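Local coordinates for RagB/SusD family nutrient uptake outer membrane protein (Bacteroides thetaiotaomicron, PDB 7KV2) that probably binds beta-glucan at the outer-membrane surface of a gut bacterium, as a SusD-family glycan-binding protein that serves nutrient uptake, at residues L203-D208 with P251-M256. Sequence-based numbering, arbitrary orientation.
Sequences LPMRED and PQYDLM. With NA (sodium ion), chain G.
Two loops of the helical, tetratricopeptide-like SusD fold meet where M205 and R206, between helices 183-200 and 217-231, touch Q252 and Y253, which follow helix 237-249. Y253 reaches across with its chi1 of -66°, which sets the ring beside its own backbone N and aims the phenol at the other loop. There the hydroxyl donates a very short hydrogen bond, Y253 OH to M205 O at 2.5 Å, and the carbonyl oxygen lies at the ring edge, in the ring plane. A tyrosine suits this place because it reaches far enough to put its hydroxyl on the M205 carbonyl, while its apolar rim meets M205 CG at Y253 CE2 (3.9 Å); A218 of helix 217-231 touches both side chains. R206 sends an extended chain along the same ring, its CG 3.6 Å from Y253 OH. The guanidinium lies obliquely to the ring, the two planes 39° apart. Its NH1 then bonds to the backbone oxygen of Q252, R206 NH1 to Q252 O 2.9 Å, meeting that carbonyl almost head-on (169° at the oxygen), though the acceptor is tilted from the guanidinium plane. NE and NH2 of R206 are taken by Y212 OH and S270 O, so one planar cation ties three points of the chain together. With an alanine here in place of R206, the Q252 carbonyl, Y212 OH and S270 O would probably lose this donor, and Y253 the cover given by CG and the guanidinium. Beyond the ring, Y253 O binds the sodium ion at 2.4 Å, alongside I248 O, S250 O, Y405 OH and a water. Y253 is thus held at both ends, by metal at its carbonyl and by a hydrogen bond at its hydroxyl, and neutral backbone oxygens, rather than opposing charges, satisfy the cross-loop donors.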
# COMPACT_ATOMS: atom_id res chain seq x y z
N LEU A 203 -16.30 14.21 9.08
CA LEU A 203 -15.59 13.88 7.82
C LEU A 203 -16.59 13.70 6.70
O LEU A 203 -17.59 13.02 6.85
CB LEU A 203 -14.80 12.60 8.04
CG LEU A 203 -13.59 12.73 8.95
CD1 LEU A 203 -12.91 11.40 9.20
CD2 LEU A 203 -12.59 13.75 8.41
N PRO A 204 -16.32 14.21 5.49
CA PRO A 204 -17.20 13.91 4.36
C PRO A 204 -17.02 12.45 3.91
O PRO A 204 -15.93 11.87 4.15
CB PRO A 204 -16.76 14.94 3.34
CG PRO A 204 -15.27 15.14 3.63
CD PRO A 204 -15.15 15.02 5.14
N MET A 205 -18.03 11.91 3.24
CA MET A 205 -17.99 10.54 2.65
C MET A 205 -16.97 10.52 1.51
O MET A 205 -16.21 9.53 1.41
CB MET A 205 -19.37 10.10 2.18
CG MET A 205 -19.43 8.68 1.66
SD MET A 205 -18.89 7.43 2.82
CE MET A 205 -20.40 6.99 3.66
N ARG A 206 -16.91 11.59 0.71
CA ARG A 206 -15.96 11.72 -0.44
C ARG A 206 -15.48 13.16 -0.51
O ARG A 206 -16.29 14.07 -0.29
CB ARG A 206 -16.62 11.32 -1.75
CG ARG A 206 -15.67 11.13 -2.92
CD ARG A 206 -16.29 10.69 -4.24
NE ARG A 206 -15.19 10.78 -5.19
CZ ARG A 206 -14.54 9.75 -5.71
NH1 ARG A 206 -15.00 8.51 -5.61
NH2 ARG A 206 -13.48 10.01 -6.45
N GLU A 207 -14.23 13.38 -0.89
CA GLU A 207 -13.72 14.75 -1.11
C GLU A 207 -14.09 15.28 -2.50
O GLU A 207 -14.68 14.54 -3.29
CB GLU A 207 -12.23 14.75 -0.85
CG GLU A 207 -11.91 15.19 0.58
CD GLU A 207 -12.35 16.59 0.96
OE1 GLU A 207 -12.89 17.32 0.07
OE2 GLU A 207 -12.18 16.96 2.15
N ASP A 208 -13.75 16.55 -2.74
CA ASP A 208 -13.88 17.22 -4.04
C ASP A 208 -12.48 17.36 -4.67
O ASP A 208 -11.49 16.93 -4.06
CB ASP A 208 -14.59 18.57 -3.93
CG ASP A 208 -13.90 19.59 -3.03
OD1 ASP A 208 -12.69 19.57 -2.94
OD2 ASP A 208 -14.61 20.35 -2.37
N PRO A 251 -23.77 6.57 -4.03
CA PRO A 251 -23.66 6.63 -5.48
C PRO A 251 -22.29 7.21 -5.88
O PRO A 251 -22.03 7.22 -7.04
CB PRO A 251 -24.80 7.59 -5.89
CG PRO A 251 -24.95 8.50 -4.70
CD PRO A 251 -24.62 7.65 -3.49
N GLN A 252 -21.43 7.59 -4.94
CA GLN A 252 -20.17 8.27 -5.38
C GLN A 252 -18.95 7.35 -5.23
O GLN A 252 -17.81 7.85 -5.37
CB GLN A 252 -20.04 9.60 -4.68
CG GLN A 252 -21.13 10.57 -5.16
CD GLN A 252 -20.85 11.95 -4.64
OE1 GLN A 252 -20.52 12.87 -5.41
NE2 GLN A 252 -20.95 12.10 -3.33
N TYR A 253 -19.20 6.07 -5.05
CA TYR A 253 -18.19 4.98 -5.09
C TYR A 253 -18.75 3.85 -5.94
O TYR A 253 -19.93 3.42 -5.75
CB TYR A 253 -17.84 4.54 -3.67
CG TYR A 253 -17.14 5.59 -2.87
CD1 TYR A 253 -15.87 6.04 -3.22
CD2 TYR A 253 -17.72 6.12 -1.73
CE1 TYR A 253 -15.21 7.00 -2.47
CE2 TYR A 253 -17.10 7.11 -0.99
CZ TYR A 253 -15.83 7.55 -1.36
OH TYR A 253 -15.19 8.48 -0.59
N ASP A 254 -17.96 3.35 -6.87
CA ASP A 254 -18.41 2.29 -7.78
C ASP A 254 -17.18 1.73 -8.46
O ASP A 254 -16.08 2.33 -8.22
CB ASP A 254 -19.39 2.83 -8.83
CG ASP A 254 -20.37 1.78 -9.37
OD1 ASP A 254 -20.09 0.58 -9.22
OD2 ASP A 254 -21.39 2.20 -9.96
N LEU A 255 -17.34 0.68 -9.26
CA LEU A 255 -16.21 0.07 -10.02
C LEU A 255 -16.04 0.82 -11.34
O LEU A 255 -17.06 1.12 -12.01
CB LEU A 255 -16.44 -1.42 -10.30
CG LEU A 255 -16.48 -2.35 -9.09
CD1 LEU A 255 -16.80 -3.78 -9.51
CD2 LEU A 255 -15.18 -2.29 -8.29
N MET A 256 -14.79 1.08 -11.73
CA MET A 256 -14.50 1.54 -13.11
C MET A 256 -14.86 0.37 -14.01
O MET A 256 -14.57 -0.80 -13.74
CB MET A 256 -13.02 1.89 -13.29
CG MET A 256 -12.53 2.95 -12.33
SD MET A 256 -10.99 3.76 -12.92
CE MET A 256 -11.71 4.76 -14.23
NA NA G . -21.62 2.50 -4.38
O HOH W 1 -23.01 2.28 -6.13